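Local coordinates for protein putative efflux transporter (Bacteroides eggerthii, PDB 4L8J) that probably serves as the periplasmic membrane-fusion (adaptor) subunit of an HlyD-family efflux pump, helping to carry substrates out of the cell, at residues T185-D191 and T238-A244. Sequence-based numbering, arbitrary orientation. Where two conformers were deposited one is given.
Sequences TFKVEFD and TCNIRLA
Asp191 reaches across to Thr238 at one end of the antiparallel pair 185-190 and 238-244. Its CB lies 3.6 Å from Thr238 O, and CG sits near the same carbonyl. At the tip, OD1 rests against Cys239 CA, while OD2 accepts a short hydrogen bond (2.6 Å) from Thr238 OG1, which approaches on the anti side and 34° out of the carboxylate plane. The main chain adds Asp191 N to Thr238 O at 3.2 Å, so two bonds tie this end. Were Asp191 an alanine, the Thr238 hydroxyl would probably lose its acceptor and be free to turn. Further along, three hydrogen-bonded pairs, the straightest bond being Arg242 N to Lys187 O (178°), fix the register. On the buried face, Val188 CG1, anti to the backbone N (chi1 177°), lies over the centre of one face of the Phe190 ring, two residues along the same strand, 3.8 Å above its plane, and also touches Cys239 CB and SG. Leu243 lies beside Phe186, its CD1 making an off-centre CH-pi contact 4.2 Å from the ring centroid, while Ile241 CG2 meets that ring's edge. On the other face, a water bridges Lys187 O and Asn240 ND2, and Asp24 accepts a hydrogen bond from Asn240 ND2 and forms a salt bridge with Arg242 NE. Strands 198-205 and 20-29 flank the pair, part of the closed six-stranded antiparallel beta-barrel characteristic of membrane-fusion proteins.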
ATOM      1  N   THR A 185      -0.937 -26.239  -4.312  1.00 26.75           N
ATOM      2  CA  THR A 185      -0.164 -27.491  -4.278  1.00 26.80           C
ATOM      3  C   THR A 185      -0.033 -28.024  -2.843  1.00 30.46           C
ATOM      4  O   THR A 185      -0.164 -27.266  -1.891  1.00 30.23           O
ATOM      5  CB  THR A 185       1.238 -27.304  -4.924  1.00 30.30           C
ATOM      6  OG1 THR A 185       2.003 -26.397  -4.137  1.00 35.04           O
ATOM      7  CG2 THR A 185       1.168 -26.835  -6.394  1.00 28.74           C
ATOM      8  N   PHE A 186       0.220 -29.327  -2.705  1.00 28.02           N
ATOM      9  CA  PHE A 186       0.417 -30.023  -1.427  1.00 27.51           C
ATOM     10  C   PHE A 186       1.695 -30.798  -1.495  1.00 33.31           C
ATOM     11  O   PHE A 186       1.876 -31.590  -2.425  1.00 34.72           O
ATOM     12  CB  PHE A 186      -0.754 -30.984  -1.095  1.00 28.71           C
ATOM     13  CG  PHE A 186      -2.137 -30.386  -1.164  1.00 30.46           C
ATOM     14  CD1 PHE A 186      -2.816 -30.299  -2.371  1.00 32.47           C
ATOM     15  CD2 PHE A 186      -2.761 -29.900  -0.019  1.00 32.30           C
ATOM     16  CE1 PHE A 186      -4.100 -29.747  -2.432  1.00 33.20           C
ATOM     17  CE2 PHE A 186      -4.050 -29.364  -0.076  1.00 33.37           C
ATOM     18  CZ  PHE A 186      -4.706 -29.285  -1.279  1.00 32.24           C
ATOM     19  N   LYS A 187       2.586 -30.564  -0.527  1.00 29.01           N
ATOM     20  CA  LYS A 187       3.863 -31.272  -0.417  0.50 28.88           C
ATOM     21  C   LYS A 187       3.925 -31.900   0.967  1.00 32.40           C
ATOM     22  O   LYS A 187       3.680 -31.212   1.963  1.00 29.57           O
ATOM     23  CB  LYS A 187       5.062 -30.338  -0.675  0.50 30.64           C
ATOM     24  CG  LYS A 187       5.044 -29.596  -2.017  0.50 46.72           C
ATOM     25  CD  LYS A 187       5.613 -30.405  -3.176  0.50 53.65           C
ATOM     26  CE  LYS A 187       5.504 -29.668  -4.494  0.50 49.22           C
ATOM     27  NZ  LYS A 187       4.173 -29.866  -5.123  0.50 50.35           N
ATOM     28  N   VAL A 188       4.198 -33.210   1.022  1.00 30.39           N
ATOM     29  CA  VAL A 188       4.252 -33.978   2.268  1.00 30.08           C
ATOM     30  C   VAL A 188       5.666 -34.332   2.676  1.00 34.70           C
ATOM     31  O   VAL A 188       6.450 -34.856   1.889  1.00 35.25           O
ATOM     32  CB  VAL A 188       3.397 -35.271   2.158  1.00 32.59           C
ATOM     33  CG1 VAL A 188       3.503 -36.143   3.427  1.00 32.58           C
ATOM     34  CG2 VAL A 188       1.951 -34.929   1.862  1.00 31.16           C
ATOM     35  N   GLU A 189       5.931 -34.130   3.947  1.00 31.41           N
ATOM     36  CA  GLU A 189       7.161 -34.553   4.585  1.00 32.08           C
ATOM     37  C   GLU A 189       6.774 -35.445   5.779  1.00 33.60           C
ATOM     38  O   GLU A 189       6.114 -34.959   6.693  1.00 30.35           O
ATOM     39  CB  GLU A 189       8.013 -33.336   4.999  1.00 32.86           C
ATOM     40  CG  GLU A 189       9.418 -33.754   5.436  1.00 41.88           C
ATOM     41  CD  GLU A 189      10.272 -32.661   6.052  1.00 55.93           C
ATOM     42  OE1 GLU A 189       9.722 -31.611   6.455  1.00 54.66           O
ATOM     43  OE2 GLU A 189      11.500 -32.868   6.144  1.00 52.11           O
ATOM     44  N   PHE A 190       7.100 -36.764   5.723  1.00 32.31           N
ATOM     45  CA  PHE A 190       6.772 -37.692   6.817  1.00 32.25           C
ATOM     46  C   PHE A 190       7.745 -37.501   7.975  1.00 37.84           C
ATOM     47  O   PHE A 190       8.958 -37.344   7.745  1.00 34.91           O
ATOM     48  CB  PHE A 190       6.775 -39.158   6.348  1.00 33.78           C
ATOM     49  CG  PHE A 190       5.747 -39.453   5.283  1.00 34.88           C
ATOM     50  CD1 PHE A 190       4.431 -39.735   5.624  1.00 37.47           C
ATOM     51  CD2 PHE A 190       6.091 -39.435   3.935  1.00 35.41           C
ATOM     52  CE1 PHE A 190       3.483 -40.005   4.639  1.00 37.79           C
ATOM     53  CE2 PHE A 190       5.134 -39.686   2.952  1.00 38.25           C
ATOM     54  CZ  PHE A 190       3.841 -39.978   3.310  1.00 36.37           C
ATOM     55  N   ASP A 191       7.212 -37.477   9.209  1.00 35.62           N
ATOM     56  CA  ASP A 191       7.999 -37.341  10.439  1.00 37.11           C
ATOM     57  C   ASP A 191       9.035 -38.482  10.575  1.00 42.49           C
ATOM     58  O   ASP A 191      10.120 -38.240  11.085  1.00 41.08           O
ATOM     59  CB  ASP A 191       7.071 -37.327  11.675  1.00 39.23           C
ATOM     60  CG  ASP A 191       6.150 -36.109  11.755  1.00 44.71           C
ATOM     61  OD1 ASP A 191       6.397 -35.124  11.020  1.00 45.93           O
ATOM     62  OD2 ASP A 191       5.228 -36.115  12.596  1.00 39.67           O
ATOM     63  N   THR A 238       2.530 -39.870  11.190  1.00 36.01           N
ATOM     64  CA  THR A 238       2.212 -38.449  11.096  1.00 34.74           C
ATOM     65  C   THR A 238       3.139 -37.781  10.084  1.00 36.24           C
ATOM     66  O   THR A 238       4.197 -38.324   9.709  1.00 33.39           O
ATOM     67  CB  THR A 238       2.263 -37.772  12.479  1.00 41.53           C
ATOM     68  OG1 THR A 238       3.533 -38.055  13.052  1.00 37.84           O
ATOM     69  CG2 THR A 238       1.144 -38.254  13.419  1.00 39.92           C
ATOM     70  N   CYS A 239       2.728 -36.589   9.632  1.00 32.68           N
ATOM     71  CA  CYS A 239       3.486 -35.870   8.631  1.00 31.28           C
ATOM     72  C   CYS A 239       3.143 -34.413   8.657  1.00 33.98           C
ATOM     73  O   CYS A 239       2.170 -34.000   9.296  1.00 32.66           O
ATOM     74  CB  CYS A 239       3.204 -36.471   7.256  1.00 31.81           C
ATOM     75  SG  CYS A 239       1.466 -36.339   6.742  1.00 35.51           S
ATOM     76  N   ASN A 240       3.930 -33.630   7.905  1.00 30.87           N
ATOM     77  CA  ASN A 240       3.663 -32.225   7.686  1.00 30.06           C
ATOM     78  C   ASN A 240       3.136 -32.079   6.285  1.00 32.04           C
ATOM     79  O   ASN A 240       3.634 -32.734   5.374  1.00 31.46           O
ATOM     80  CB  ASN A 240       4.910 -31.344   7.907  1.00 29.00           C
ATOM     81  CG  ASN A 240       4.623 -29.870   7.699  1.00 44.40           C
ATOM     82  OD1 ASN A 240       4.027 -29.222   8.554  1.00 36.16           O
ATOM     83  ND2 ASN A 240       4.910 -29.331   6.506  1.00 39.65           N
ATOM     84  N   ILE A 241       2.098 -31.260   6.115  1.00 29.01           N
ATOM     85  CA  ILE A 241       1.534 -30.936   4.792  1.00 27.54           C
ATOM     86  C   ILE A 241       1.784 -29.476   4.551  1.00 31.36           C
ATOM     87  O   ILE A 241       1.283 -28.625   5.290  1.00 31.28           O
ATOM     88  CB  ILE A 241       0.043 -31.296   4.587  1.00 28.89           C
ATOM     89  CG1 ILE A 241      -0.211 -32.781   4.945  1.00 29.22           C
ATOM     90  CG2 ILE A 241      -0.393 -31.008   3.133  1.00 30.07           C
ATOM     91  CD1 ILE A 241      -0.713 -32.989   6.301  1.00 34.72           C
ATOM     92  N   ARG A 242       2.540 -29.179   3.510  1.00 27.75           N
ATOM     93  CA  ARG A 242       2.794 -27.789   3.124  1.00 28.20           C
ATOM     94  C   ARG A 242       1.836 -27.452   1.984  1.00 30.24           C
ATOM     95  O   ARG A 242       1.871 -28.105   0.942  1.00 30.58           O
ATOM     96  CB  ARG A 242       4.286 -27.607   2.725  1.00 30.97           C
ATOM     97  CG  ARG A 242       4.651 -26.381   1.858  1.00 37.85           C
ATOM     98  CD  ARG A 242       4.580 -25.029   2.529  1.00 37.72           C
ATOM     99  NE  ARG A 242       5.308 -24.926   3.803  1.00 39.88           N
ATOM    100  CZ  ARG A 242       6.552 -24.478   3.954  1.00 56.35           C
ATOM    101  NH1 ARG A 242       7.281 -24.152   2.894  1.00 50.64           N
ATOM    102  NH2 ARG A 242       7.079 -24.362   5.163  1.00 42.57           N
ATOM    103  N   LEU A 243       0.917 -26.513   2.223  1.00 27.07           N
ATOM    104  CA  LEU A 243      -0.020 -26.002   1.218  1.00 27.88           C
ATOM    105  C   LEU A 243       0.563 -24.716   0.641  1.00 33.26           C
ATOM    106  O   LEU A 243       0.892 -23.837   1.432  1.00 33.58           O
ATOM    107  CB  LEU A 243      -1.416 -25.730   1.847  1.00 28.23           C
ATOM    108  CG  LEU A 243      -2.453 -24.944   0.987  1.00 32.89           C
ATOM    109  CD1 LEU A 243      -2.990 -25.785  -0.136  1.00 32.21           C
ATOM    110  CD2 LEU A 243      -3.623 -24.456   1.847  1.00 35.83           C
ATOM    111  N   ALA A 244       0.718 -24.607  -0.702  1.00 30.37           N
ATOM    112  CA  ALA A 244       1.220 -23.388  -1.393  1.00 29.94           C
ATOM    113  C   ALA A 244       0.171 -22.896  -2.370  1.00 32.40           C
ATOM    114  O   ALA A 244      -0.277 -23.647  -3.257  1.00 29.17           O
ATOM    115  CB  ALA A 244       2.533 -23.641  -2.123  1.00 30.91           C
TER
HETATM  116  O   HOH W   1       3.004 -26.959  -1.442  1.00 33.42           O
HETATM  117  O   HOH W   2       5.905 -30.555   3.677  1.00 49.39           O
HETATM  118  O   HOH W   3       7.785 -29.163   5.045  1.00 66.51           O